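PDB 4QRK: hypothetical protein from Clostridium sporogenes ATCC 15579, which is of unknown function but is a putative cell adhesion protein with a right-handed beta-helix fold. Local coordinates for residues T103-S108 with K124-G129; V147-E152 with I204-E209; G167-A172 with I191-Q196. All coordinates share one frame; numbering follows the deposited sequence. Where two conformers were deposited one is given.

Contact 1. Residues T103-S108 with K124-G129; sequences TEIKLS and KELNVG
Two successive rungs of a right-handed beta-helix meet where Thr103-Ser108 and Lys124-Gly129 run side by side as parallel strands, their axes 4.7 Å apart. The pairing starts with Lys124 N bonding to Thr103 O. From there Ile105 uses both its N and its O, to Glu125 O and Asn127 N, and Leu107 does the same with Asn127 O and Gly129 N, so alternate residues of 103-108 carry the bonds to this strand, while the backbones of Glu104 and Lys106 face strand 24-32. The straightest, Gly129 N to Leu107 O, spans 2.8 Å with 172° at the hydrogen.

Ile105, Leu107, Leu126 and Val128 face the inside of the coil, where Phe114 of the strand 113-117 packs against Leu107 and Val128. In Leu126, chi1 of 176° combined with chi2 of 67° turns CD1 toward the neighbouring strand, 3.7 Å from Ile105 CB. Leu107 and Val128 lie alongside each other and point the same way, with Leu107 CD1 3.8 Å from Val128 CG2.

The opposite face is polar. Glu104 approaches Glu125 through its aliphatic part, Glu104 CG to Glu125 CB being 4.1 Å, while the two carboxylates stay apart; the like charges are probably eased by the salt bridge of Glu104 to Lys24 and by the amide of Asn127. That amide is held at both ends: OD1 accepts from Asn150 on the following strand, and ND2 serves two acceptors. One is Glu125 OE2, 3.0 Å from Asn127 ND2 and reached from above the carboxylate plane although it lies in the amide plane. The other is a water, 2.8 Å from Asn127 ND2, which in turn donates to Ile105 O, giving that carbonyl a second bond beside the one from Asn127 N.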
ATOM      1  N   THR A 103       0.884  11.308   5.819  1.00 28.54           N
ATOM      2  CA  THR A 103      -0.070  10.333   5.297  1.00 28.20           C
ATOM      3  C   THR A 103       0.051   8.957   5.948  1.00 28.29           C
ATOM      4  O   THR A 103       1.144   8.434   6.115  1.00 26.88           O
ATOM      5  CB  THR A 103       0.142  10.155   3.769  1.00 25.24           C
ATOM      6  OG1 THR A 103      -0.120  11.395   3.110  1.00 30.63           O
ATOM      7  CG2 THR A 103      -0.795   9.111   3.191  1.00 28.02           C
ATOM      8  N   GLU A 104      -1.093   8.400   6.325  1.00 26.34           N
ATOM      9  CA  GLU A 104      -1.208   7.016   6.778  1.00 21.39           C
ATOM     10  C   GLU A 104      -2.100   6.325   5.792  1.00 27.47           C
ATOM     11  O   GLU A 104      -3.060   6.935   5.303  1.00 25.64           O
ATOM     12  CB  GLU A 104      -1.853   6.972   8.152  1.00 29.41           C
ATOM     13  CG  GLU A 104      -0.985   7.562   9.231  1.00 39.97           C
ATOM     14  CD  GLU A 104      -1.700   7.565  10.589  1.00 54.89           C
ATOM     15  OE1 GLU A 104      -2.772   6.915  10.701  1.00 51.13           O
ATOM     16  OE2 GLU A 104      -1.182   8.217  11.529  1.00 60.19           O
ATOM     17  N   ILE A 105      -1.765   5.083   5.462  1.00 26.31           N
ATOM     18  CA  ILE A 105      -2.510   4.331   4.443  1.00 25.69           C
ATOM     19  C   ILE A 105      -2.840   2.970   5.003  1.00 23.90           C
ATOM     20  O   ILE A 105      -1.969   2.289   5.507  1.00 27.06           O
ATOM     21  CB  ILE A 105      -1.718   4.168   3.108  1.00 24.53           C
ATOM     22  CG1 ILE A 105      -1.390   5.529   2.515  1.00 24.08           C
ATOM     23  CG2 ILE A 105      -2.545   3.408   2.074  1.00 25.15           C
ATOM     24  CD1 ILE A 105      -0.411   5.466   1.353  1.00 29.92           C
ATOM     25  N   LYS A 106      -4.106   2.596   4.925  1.00 22.68           N
ATOM     26  CA  LYS A 106      -4.540   1.286   5.284  1.00 23.22           C
ATOM     27  C   LYS A 106      -5.260   0.676   4.097  1.00 28.64           C
ATOM     28  O   LYS A 106      -6.135   1.302   3.491  1.00 26.86           O
ATOM     29  CB  LYS A 106      -5.454   1.337   6.508  1.00 23.34           C
ATOM     30  CG  LYS A 106      -5.953  -0.035   6.885  1.00 34.40           C
ATOM     31  CD  LYS A 106      -7.003  -0.031   7.994  1.00 55.93           C
ATOM     32  CE  LYS A 106      -7.212  -1.474   8.500  1.00 71.05           C
ATOM     33  NZ  LYS A 106      -7.373  -2.468   7.382  1.00 74.81           N
ATOM     34  N   LEU A 107      -4.840  -0.530   3.741  1.00 28.62           N
ATOM     35  CA  LEU A 107      -5.380  -1.254   2.593  0.50 26.47           C
ATOM     36  C   LEU A 107      -5.828  -2.666   2.952  1.00 20.03           C
ATOM     37  O   LEU A 107      -5.050  -3.451   3.477  1.00 25.98           O
ATOM     38  CB  LEU A 107      -4.314  -1.369   1.517  0.50 31.62           C
ATOM     39  CG  LEU A 107      -3.516  -0.100   1.272  0.50 38.33           C
ATOM     40  CD1 LEU A 107      -2.438  -0.330   0.279  0.50 41.19           C
ATOM     41  CD2 LEU A 107      -4.442   0.922   0.728  0.50 41.45           C
ATOM     42  N   SER A 108      -7.063  -2.983   2.615  1.00 26.39           N
ATOM     43  CA  SER A 108      -7.559  -4.341   2.653  0.50 29.43           C
ATOM     44  C   SER A 108      -7.918  -4.729   1.225  1.00 28.83           C
ATOM     45  O   SER A 108      -8.880  -4.203   0.655  1.00 25.23           O
ATOM     46  CB  SER A 108      -8.791  -4.418   3.552  0.50 32.29           C
ATOM     47  OG  SER A 108      -9.260  -5.740   3.621  0.50 31.95           O
ATOM     48  N   LYS A 124       3.762   8.077   6.969  1.00 26.37           N
ATOM     49  CA  LYS A 124       3.964   7.769   8.396  1.00 30.99           C
ATOM     50  C   LYS A 124       3.686   6.288   8.675  1.00 27.98           C
ATOM     51  O   LYS A 124       4.375   5.647   9.450  1.00 26.33           O
ATOM     52  CB  LYS A 124       3.038   8.593   9.298  1.00 34.68           C
ATOM     53  CG  LYS A 124       3.056  10.091   9.052  1.00 49.24           C
ATOM     54  CD  LYS A 124       4.398  10.741   9.351  1.00 61.98           C
ATOM     55  CE  LYS A 124       4.607  11.944   8.435  1.00 72.66           C
ATOM     56  NZ  LYS A 124       5.643  12.912   8.891  1.00 77.19           N
ATOM     57  N   GLU A 125       2.630   5.757   8.094  1.00 30.83           N
ATOM     58  CA  GLU A 125       2.296   4.388   8.404  1.00 30.73           C
ATOM     59  C   GLU A 125       1.602   3.775   7.232  1.00 27.50           C
ATOM     60  O   GLU A 125       0.856   4.455   6.525  1.00 24.90           O
ATOM     61  CB  GLU A 125       1.440   4.296   9.683  1.00 30.86           C
ATOM     62  CG  GLU A 125       1.107   2.857  10.055  1.00 37.42           C
ATOM     63  CD  GLU A 125       0.636   2.710  11.503  1.00 52.51           C
ATOM     64  OE1 GLU A 125       0.602   3.740  12.214  1.00 53.51           O
ATOM     65  OE2 GLU A 125       0.302   1.566  11.912  1.00 48.57           O
ATOM     66  N   LEU A 126       1.881   2.495   7.017  1.00 24.54           N
ATOM     67  CA  LEU A 126       1.244   1.716   5.969  1.00 26.37           C
ATOM     68  C   LEU A 126       0.882   0.367   6.537  1.00 20.78           C
ATOM     69  O   LEU A 126       1.721  -0.280   7.156  1.00 23.04           O
ATOM     70  CB  LEU A 126       2.197   1.490   4.824  1.00 25.55           C
ATOM     71  CG  LEU A 126       1.688   0.610   3.680  1.00 29.75           C
ATOM     72  CD1 LEU A 126       0.539   1.276   2.926  1.00 27.31           C
ATOM     73  CD2 LEU A 126       2.836   0.276   2.719  1.00 35.00           C
ATOM     74  N   ASN A 127      -0.385   0.002   6.388  1.00 25.91           N
ATOM     75  CA  ASN A 127      -0.890  -1.308   6.734  1.00 23.65           C
ATOM     76  C   ASN A 127      -1.573  -1.909   5.529  1.00 27.09           C
ATOM     77  O   ASN A 127      -2.517  -1.318   4.983  1.00 29.57           O
ATOM     78  CB  ASN A 127      -1.901  -1.216   7.888  1.00 24.31           C
ATOM     79  CG  ASN A 127      -1.220  -0.963   9.204  1.00 35.87           C
ATOM     80  OD1 ASN A 127      -0.677  -1.882   9.816  1.00 33.13           O
ATOM     81  ND2 ASN A 127      -1.175   0.296   9.612  1.00 34.98           N
ATOM     82  N   VAL A 128      -1.108  -3.081   5.114  1.00 23.05           N
ATOM     83  CA  VAL A 128      -1.668  -3.757   3.939  1.00 20.48           C
ATOM     84  C   VAL A 128      -2.074  -5.152   4.309  1.00 29.56           C
ATOM     85  O   VAL A 128      -1.256  -5.888   4.851  1.00 27.92           O
ATOM     86  CB  VAL A 128      -0.591  -3.881   2.833  1.00 34.43           C
ATOM     87  CG1 VAL A 128      -1.101  -4.656   1.655  1.00 36.52           C
ATOM     88  CG2 VAL A 128      -0.170  -2.509   2.361  1.00 30.57           C
ATOM     89  N   GLY A 129      -3.323  -5.525   4.036  1.00 22.94           N
ATOM     90  CA  GLY A 129      -3.692  -6.932   3.998  1.00 24.17           C
ATOM     91  C   GLY A 129      -4.065  -7.372   2.585  1.00 31.32           C
ATOM     92  O   GLY A 129      -4.815  -6.682   1.907  1.00 29.11           O
TER
HETATM   93  O   HOH W   1      -1.852   2.710   8.260  1.00 36.40           O

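Contact 2. Residues V147-E152 with I204-E209; sequences VKVNIE and IEVNIE. With CA (calcium ion), chain B.
Val147 opens the pairing: its O accepts from Glu205 N, and inside the coil its CB rests 4.0 Å from Ile204 CG2, the two side chains lying alongside. Lys148, on the outer face, bends at chi2 (120°) and chi4, bringing NZ toward the neighbouring strand, 3.9 Å from Glu205 CB. There NZ donates to a water, 2.7 Å away, that also lies within bonding distance of Asn150 OD1 and Asn207 OD1. Val149 bonds through its N to Glu205 O and through its O to Asn207 N, while its two methyls divide the inner neighbours: CG2 meets Ile204 CG2, and Val149 CG1 lies 4.0 Å from Val206 CG1. Asn150, its ND2 engaged by Asn127, stands beside Asn207 with the amide planes 27° apart, Asn150 OD1 coming 3.7 Å from Asn207 CB. Ile151 repeats the pattern of Val149, its CB beside Ile208 CG2. Glu152, fully extended, holds the calcium ion in a rather long bidentate grip through OE1 (2.7 Å) and OE2 (2.9 Å); four waters and one atom from outside the segments complete the shell. Glu209 runs alongside and joins through the second shell: its OE1 accepts a bond of 2.9 Å from one of the calcium-bound waters. From Val149 onward like residues pair with like, the in-register stacking characteristic of parallel beta-helices.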
ATOM      1  N   VAL A 147       8.881   5.519  10.250  1.00 26.12           N
ATOM      2  CA  VAL A 147       7.781   4.968   9.451  1.00 27.83           C
ATOM      3  C   VAL A 147       7.548   3.537   9.905  1.00 28.04           C
ATOM      4  O   VAL A 147       8.494   2.796  10.171  1.00 29.05           O
ATOM      5  CB  VAL A 147       8.121   4.979   7.953  1.00 26.02           C
ATOM      6  CG1 VAL A 147       6.911   4.492   7.084  1.00 26.67           C
ATOM      7  CG2 VAL A 147       8.563   6.316   7.514  1.00 31.37           C
ATOM      8  N   LYS A 148       6.278   3.155   9.978  1.00 23.55           N
ATOM      9  CA  LYS A 148       5.859   1.829  10.383  1.00 28.51           C
ATOM     10  C   LYS A 148       5.159   1.196   9.188  1.00 30.32           C
ATOM     11  O   LYS A 148       4.245   1.779   8.639  1.00 26.09           O
ATOM     12  CB  LYS A 148       4.903   1.965  11.577  1.00 36.10           C
ATOM     13  CG  LYS A 148       4.645   0.709  12.332  1.00 49.99           C
ATOM     14  CD  LYS A 148       5.085   0.845  13.792  1.00 71.11           C
ATOM     15  CE  LYS A 148       5.158  -0.519  14.515  1.00 74.70           C
ATOM     16  NZ  LYS A 148       6.329  -1.378  14.093  1.00 69.72           N
ATOM     17  N   VAL A 149       5.613   0.021   8.769  1.00 26.01           N
ATOM     18  CA  VAL A 149       5.000  -0.702   7.669  1.00 27.18           C
ATOM     19  C   VAL A 149       4.633  -2.107   8.092  1.00 30.53           C
ATOM     20  O   VAL A 149       5.482  -2.858   8.562  1.00 25.28           O
ATOM     21  CB  VAL A 149       5.933  -0.772   6.452  1.00 27.85           C
ATOM     22  CG1 VAL A 149       5.317  -1.597   5.326  1.00 27.79           C
ATOM     23  CG2 VAL A 149       6.255   0.625   5.961  1.00 33.10           C
ATOM     24  N   ASN A 150       3.367  -2.460   7.916  1.00 23.73           N
ATOM     25  CA  ASN A 150       2.892  -3.818   8.217  1.00 24.91           C
ATOM     26  C   ASN A 150       2.236  -4.423   6.987  1.00 30.18           C
ATOM     27  O   ASN A 150       1.288  -3.849   6.448  1.00 26.33           O
ATOM     28  CB  ASN A 150       1.898  -3.805   9.389  1.00 23.08           C
ATOM     29  CG  ASN A 150       2.485  -3.130  10.650  1.00 46.79           C
ATOM     30  OD1 ASN A 150       3.414  -3.657  11.259  1.00 49.28           O
ATOM     31  ND2 ASN A 150       1.969  -1.947  11.011  1.00 52.57           N
ATOM     32  N   ILE A 151       2.735  -5.582   6.545  1.00 28.39           N
ATOM     33  CA  ILE A 151       2.174  -6.229   5.344  1.00 25.20           C
ATOM     34  C   ILE A 151       1.814  -7.674   5.658  1.00 24.90           C
ATOM     35  O   ILE A 151       2.619  -8.432   6.169  1.00 27.65           O
ATOM     36  CB  ILE A 151       3.185  -6.205   4.163  1.00 32.15           C
ATOM     37  CG1 ILE A 151       3.551  -4.769   3.789  1.00 27.81           C
ATOM     38  CG2 ILE A 151       2.585  -6.847   2.965  1.00 27.07           C
ATOM     39  CD1 ILE A 151       4.797  -4.640   2.992  1.00 33.99           C
ATOM     40  N   GLU A 152       0.586  -8.046   5.364  1.00 27.21           N
ATOM     41  CA  GLU A 152       0.144  -9.397   5.651  1.00 26.35           C
ATOM     42  C   GLU A 152      -0.597  -9.963   4.427  1.00 31.50           C
ATOM     43  O   GLU A 152      -1.591  -9.387   3.970  1.00 35.05           O
ATOM     44  CB  GLU A 152      -0.715  -9.372   6.918  1.00 27.61           C
ATOM     45  CG  GLU A 152      -1.143 -10.744   7.373  1.00 49.59           C
ATOM     46  CD  GLU A 152      -1.964 -10.715   8.644  1.00 52.94           C
ATOM     47  OE1 GLU A 152      -2.416  -9.609   9.047  1.00 66.01           O
ATOM     48  OE2 GLU A 152      -2.150 -11.812   9.232  1.00 54.66           O
ATOM     49  N   ILE A 204      12.661   2.963   9.169  1.00 28.12           N
ATOM     50  CA  ILE A 204      11.471   2.220   8.761  1.00 26.38           C
ATOM     51  C   ILE A 204      11.483   0.859   9.430  1.00 24.69           C
ATOM     52  O   ILE A 204      12.447   0.091   9.295  1.00 29.54           O
ATOM     53  CB  ILE A 204      11.375   2.004   7.226  1.00 31.04           C
ATOM     54  CG1 ILE A 204      11.824   3.250   6.499  1.00 29.83           C
ATOM     55  CG2 ILE A 204       9.932   1.595   6.869  1.00 30.18           C
ATOM     56  CD1 ILE A 204      11.609   3.259   4.945  1.00 35.39           C
ATOM     57  N   GLU A 205      10.431   0.582  10.197  1.00 29.15           N
ATOM     58  CA  GLU A 205      10.264  -0.710  10.854  1.00 30.56           C
ATOM     59  C   GLU A 205       9.251  -1.430   9.997  1.00 30.50           C
ATOM     60  O   GLU A 205       8.150  -0.929   9.800  1.00 31.67           O
ATOM     61  CB  GLU A 205       9.706  -0.563  12.280  1.00 29.73           C
ATOM     62  CG  GLU A 205      10.652   0.186  13.280  1.00 44.47           C
ATOM     63  CD  GLU A 205      11.786  -0.651  13.817  1.00 54.01           C
ATOM     64  OE1 GLU A 205      11.791  -1.889  13.610  1.00 65.94           O
ATOM     65  OE2 GLU A 205      12.682  -0.062  14.468  1.00 54.25           O
ATOM     66  N   VAL A 206       9.622  -2.585   9.472  1.00 30.32           N
ATOM     67  CA  VAL A 206       8.749  -3.304   8.541  1.00 24.30           C
ATOM     68  C   VAL A 206       8.460  -4.696   9.066  1.00 27.80           C
ATOM     69  O   VAL A 206       9.376  -5.451   9.383  1.00 33.52           O
ATOM     70  CB  VAL A 206       9.406  -3.388   7.134  1.00 30.67           C
ATOM     71  CG1 VAL A 206       8.460  -3.996   6.155  1.00 25.54           C
ATOM     72  CG2 VAL A 206       9.805  -2.016   6.630  1.00 28.68           C
ATOM     73  N   ASN A 207       7.184  -5.020   9.212  1.00 26.57           N
ATOM     74  CA  ASN A 207       6.759  -6.379   9.463  0.50 26.65           C
ATOM     75  C   ASN A 207       6.053  -6.930   8.222  1.00 27.43           C
ATOM     76  O   ASN A 207       5.121  -6.306   7.727  1.00 24.46           O
ATOM     77  CB  ASN A 207       5.870  -6.398  10.704  0.50 30.14           C
ATOM     78  CG  ASN A 207       6.651  -6.102  11.972  0.50 38.50           C
ATOM     79  OD1 ASN A 207       6.840  -4.946  12.357  0.50 47.44           O
ATOM     80  ND2 ASN A 207       7.132  -7.152  12.610  0.50 30.34           N
ATOM     81  N   ILE A 208       6.524  -8.069   7.709  1.00 26.78           N
ATOM     82  CA  ILE A 208       5.913  -8.685   6.517  1.00 24.38           C
ATOM     83  C   ILE A 208       5.624 -10.130   6.833  1.00 28.22           C
ATOM     84  O   ILE A 208       6.500 -10.845   7.326  1.00 26.02           O
ATOM     85  CB  ILE A 208       6.838  -8.708   5.276  1.00 28.00           C
ATOM     86  CG1 ILE A 208       7.417  -7.330   4.992  1.00 33.01           C
ATOM     87  CG2 ILE A 208       6.022  -9.151   4.015  1.00 29.00           C
ATOM     88  CD1 ILE A 208       8.387  -7.287   3.823  1.00 33.35           C
ATOM     89  N   GLU A 209       4.394 -10.545   6.576  1.00 25.85           N
ATOM     90  CA  GLU A 209       3.982 -11.918   6.817  1.00 26.19           C
ATOM     91  C   GLU A 209       3.367 -12.417   5.528  1.00 32.53           C
ATOM     92  O   GLU A 209       2.560 -11.721   4.896  1.00 28.73           O
ATOM     93  CB  GLU A 209       2.916 -12.007   7.912  1.00 32.14           C
ATOM     94  CG  GLU A 209       3.346 -11.543   9.302  1.00 46.80           C
ATOM     95  CD  GLU A 209       2.197 -11.635  10.320  1.00 63.15           C
ATOM     96  OE1 GLU A 209       1.230 -10.845  10.227  1.00 66.69           O
ATOM     97  OE2 GLU A 209       2.256 -12.511  11.206  1.00 82.69           O
TER
HETATM   98 CA    CA B 300      -3.695 -10.506  11.299  1.00 71.15          CA
HETATM   99  O   HOH W   2       6.115  -2.458  11.656  1.00 41.77           O
HETATM  100  O   HOH W   3       2.240  -8.049   9.297  1.00 41.83           O
HETATM  101  O   HOH W   4      -1.058 -10.924  11.930  1.00 51.18           O
HETATM  102  O   HOH W   5      -5.772 -11.337  12.527  1.00 58.88           O
HETATM  103  O   HOH W   6      -2.612  -9.011  12.752  1.00 62.39           O
HETATM  104  O   HOH W   7      -3.440 -13.016  11.900  1.00 46.53           O

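Contact 3. Residues G167-A172 with I191-Q196; sequences GVKIKA and IYKNSQ
Ile170 and Tyr192 form the hydrogen-bonded pair at the centre of this antiparallel contact, with Ile170 N to Tyr192 O at 2.7 Å and Tyr192 N to Ile170 O at 2.8 Å. On the inner side Val168, Ile170 and Ala172 are buried, with Ile170 CD1 4.2 Å from Tyr192 CB and Ala172 CB 4.1 Å from Tyr192 CE1. A water at the ring's edge, in its plane, donates to Ala172 O and is hydrogen-bonded to Tyr192 OH. Just past the end of strand 191-193, opposite the start of 167-172, the side chain of Asn194 takes the place of a backbone acceptor: chi1 of 65° folds OD1 back to accept from Val168 N, 3.0 Å away and above the amide plane, while ND2 binds Ile166 O. On the outer side the stems touch closely but lysine ends lead off. Ile191 straddles two of them, CG2 against Lys169 CE at 3.8 Å and CD1 against Lys171 CB at 3.7 Å; Lys193 NZ departs to a salt bridge with Glu187. Strand 167-174 is flanked by the parallel strand 203-210, and strand 191-193 by the outermost strand 185-187, so at this end of the sheet the strands turn antiparallel; Ile217 of strand 215-219 packs against both Ile170 and Tyr192.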
ATOM      1  N   GLY A 167      17.791   4.053   8.088  1.00 28.66           N
ATOM      2  CA  GLY A 167      17.787   2.727   8.674  1.00 27.43           C
ATOM      3  C   GLY A 167      16.495   1.993   8.437  1.00 27.04           C
ATOM      4  O   GLY A 167      15.396   2.543   8.539  1.00 28.96           O
ATOM      5  N   VAL A 168      16.644   0.721   8.116  1.00 28.31           N
ATOM      6  CA  VAL A 168      15.541  -0.189   7.901  1.00 25.58           C
ATOM      7  C   VAL A 168      15.751  -1.499   8.674  1.00 27.59           C
ATOM      8  O   VAL A 168      16.853  -2.088   8.686  1.00 29.61           O
ATOM      9  CB  VAL A 168      15.411  -0.497   6.373  1.00 32.88           C
ATOM     10  CG1 VAL A 168      14.319  -1.458   6.113  1.00 46.21           C
ATOM     11  CG2 VAL A 168      15.151   0.762   5.605  1.00 32.90           C
ATOM     12  N   LYS A 169      14.696  -1.929   9.353  1.00 25.75           N
ATOM     13  CA  LYS A 169      14.656  -3.249   9.961  1.00 28.41           C
ATOM     14  C   LYS A 169      13.389  -3.929   9.541  1.00 29.22           C
ATOM     15  O   LYS A 169      12.313  -3.345   9.667  1.00 31.83           O
ATOM     16  CB  LYS A 169      14.726  -3.126  11.487  1.00 29.52           C
ATOM     17  CG  LYS A 169      14.719  -4.433  12.253  1.00 43.68           C
ATOM     18  CD  LYS A 169      14.993  -4.113  13.716  1.00 56.76           C
ATOM     19  CE  LYS A 169      15.066  -5.307  14.631  1.00 66.66           C
ATOM     20  NZ  LYS A 169      15.663  -4.889  15.956  1.00 66.19           N
ATOM     21  N   ILE A 170      13.520  -5.164   9.054  1.00 22.35           N
ATOM     22  CA  ILE A 170      12.393  -5.936   8.513  1.00 25.17           C
ATOM     23  C   ILE A 170      12.291  -7.252   9.250  1.00 29.76           C
ATOM     24  O   ILE A 170      13.259  -8.024   9.309  1.00 32.61           O
ATOM     25  CB  ILE A 170      12.578  -6.314   7.036  1.00 30.76           C
ATOM     26  CG1 ILE A 170      12.846  -5.076   6.186  1.00 33.19           C
ATOM     27  CG2 ILE A 170      11.310  -7.057   6.482  1.00 29.98           C
ATOM     28  CD1 ILE A 170      14.238  -5.011   5.704  1.00 39.55           C
ATOM     29  N   LYS A 171      11.138  -7.506   9.837  1.00 24.16           N
ATOM     30  CA  LYS A 171      10.824  -8.853  10.313  1.00 27.48           C
ATOM     31  C   LYS A 171      10.006  -9.526   9.229  1.00 30.89           C
ATOM     32  O   LYS A 171       8.915  -9.078   8.904  1.00 30.74           O
ATOM     33  CB  LYS A 171      10.091  -8.800  11.659  1.00 30.30           C
ATOM     34  CG  LYS A 171       9.714 -10.178  12.218  1.00 45.46           C
ATOM     35  CD  LYS A 171       9.104 -10.059  13.618  1.00 59.90           C
ATOM     36  CE  LYS A 171       9.004 -11.416  14.318  1.00 78.66           C
ATOM     37  NZ  LYS A 171       8.839 -11.297  15.807  1.00 86.94           N
ATOM     38  N   ALA A 172      10.554 -10.584   8.637  1.00 30.31           N
ATOM     39  CA  ALA A 172       9.884 -11.240   7.510  1.00 33.17           C
ATOM     40  C   ALA A 172       9.624 -12.691   7.850  1.00 32.47           C
ATOM     41  O   ALA A 172      10.566 -13.474   8.064  1.00 33.01           O
ATOM     42  CB  ALA A 172      10.690 -11.139   6.244  1.00 30.31           C
ATOM     43  N   ILE A 191      14.846 -11.623  10.956  1.00 30.40           N
ATOM     44  CA  ILE A 191      15.137 -10.179  10.954  1.00 28.33           C
ATOM     45  C   ILE A 191      16.231  -9.805   9.956  1.00 29.22           C
ATOM     46  O   ILE A 191      17.319 -10.405   9.939  1.00 33.30           O
ATOM     47  CB  ILE A 191      15.621  -9.691  12.322  1.00 33.10           C
ATOM     48  CG1 ILE A 191      14.687 -10.169  13.438  1.00 43.45           C
ATOM     49  CG2 ILE A 191      15.792  -8.162  12.296  1.00 32.80           C
ATOM     50  CD1 ILE A 191      13.293  -9.694  13.280  1.00 42.56           C
ATOM     51  N   TYR A 192      15.951  -8.772   9.175  1.00 26.67           N
ATOM     52  CA  TYR A 192      16.846  -8.244   8.151  1.00 31.71           C
ATOM     53  C   TYR A 192      17.010  -6.748   8.324  1.00 39.04           C
ATOM     54  O   TYR A 192      16.031  -6.048   8.592  1.00 36.42           O
ATOM     55  CB  TYR A 192      16.268  -8.507   6.768  1.00 30.20           C
ATOM     56  CG  TYR A 192      16.034  -9.957   6.532  1.00 33.66           C
ATOM     57  CD1 TYR A 192      14.894 -10.566   7.010  1.00 27.78           C
ATOM     58  CD2 TYR A 192      16.965 -10.719   5.859  1.00 36.05           C
ATOM     59  CE1 TYR A 192      14.662 -11.906   6.815  1.00 30.21           C
ATOM     60  CE2 TYR A 192      16.767 -12.059   5.662  1.00 31.80           C
ATOM     61  CZ  TYR A 192      15.610 -12.661   6.156  1.00 39.74           C
ATOM     62  OH  TYR A 192      15.379 -14.003   5.962  1.00 40.78           O
ATOM     63  N   LYS A 193      18.228  -6.251   8.148  1.00 31.24           N
ATOM     64  CA  LYS A 193      18.477  -4.821   8.302  1.00 27.73           C
ATOM     65  C   LYS A 193      19.445  -4.338   7.255  1.00 26.98           C
ATOM     66  O   LYS A 193      20.205  -5.126   6.708  1.00 30.66           O
ATOM     67  CB  LYS A 193      19.127  -4.533   9.661  1.00 41.29           C
ATOM     68  CG  LYS A 193      18.358  -5.004  10.857  1.00 53.60           C
ATOM     69  CD  LYS A 193      19.230  -4.974  12.115  1.00 67.12           C
ATOM     70  CE  LYS A 193      20.269  -6.094  12.096  1.00 81.16           C
ATOM     71  NZ  LYS A 193      20.922  -6.340  13.426  1.00 79.44           N
ATOM     72  N   ASN A 194      19.458  -3.031   7.024  1.00 32.35           N
ATOM     73  CA  ASN A 194      20.529  -2.420   6.266  1.00 33.89           C
ATOM     74  C   ASN A 194      21.561  -1.797   7.186  1.00 34.02           C
ATOM     75  O   ASN A 194      21.419  -1.781   8.432  1.00 30.60           O
ATOM     76  CB  ASN A 194      20.000  -1.407   5.251  1.00 32.35           C
ATOM     77  CG  ASN A 194      19.327  -0.198   5.893  1.00 27.35           C
ATOM     78  OD1 ASN A 194      19.360   0.004   7.118  1.00 33.99           O
ATOM     79  ND2 ASN A 194      18.739   0.639   5.049  1.00 32.09           N
ATOM     80  N   SER A 195      22.619  -1.299   6.573  1.00 39.66           N
ATOM     81  CA  SER A 195      23.760  -0.805   7.342  1.00 47.57           C
ATOM     82  C   SER A 195      23.385   0.473   8.102  1.00 39.57           C
ATOM     83  O   SER A 195      23.955   0.741   9.150  1.00 34.24           O
ATOM     84  CB  SER A 195      24.980  -0.585   6.431  1.00 52.53           C
ATOM     85  OG  SER A 195      24.663   0.283   5.356  1.00 63.21           O
ATOM     86  N   GLN A 196      22.413   1.246   7.610  1.00 33.62           N
ATOM     87  CA  GLN A 196      22.018   2.476   8.322  1.00 29.62           C
ATOM     88  C   GLN A 196      21.191   2.256   9.594  1.00 32.04           C
ATOM     89  O   GLN A 196      21.050   3.161  10.412  1.00 32.61           O
ATOM     90  CB  GLN A 196      21.343   3.469   7.395  1.00 32.68           C
ATOM     91  CG  GLN A 196      22.325   4.233   6.553  1.00 38.03           C
ATOM     92  CD  GLN A 196      23.163   5.207   7.365  1.00 45.18           C
ATOM     93  OE1 GLN A 196      24.319   4.934   7.653  1.00 48.26           O
ATOM     94  NE2 GLN A 196      22.588   6.340   7.728  1.00 49.76           N
TER
HETATM   95  O   HOH W   8      12.982 -15.313   7.353  1.00 48.55           O

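In the fold
All three contacts belong to one ten-stranded sheet of the beta-helix. Strands 103-110, 123-130, 147-153, 203-210, 167-174 and 191-193 follow one another across it, so the contacts lie in a row. The centres of contacts 1 and 2 are about 10 Å apart, those of contacts 2 and 3 about 11 Å, and those of contacts 1 and 3 about 19 Å. Probable backbone hydrogen bonds join contacts 1 and 2 through Leu126, Val128 and Asn150, and contacts 2 and 3 through Val206, Lys169 and Lys171. Along the chain contact 1 comes first, whereas both segments of contact 3 fall between those of contact 2: the later strand 203-210 lies between 147-153 and 167-174, and sheet order departs from chain order there.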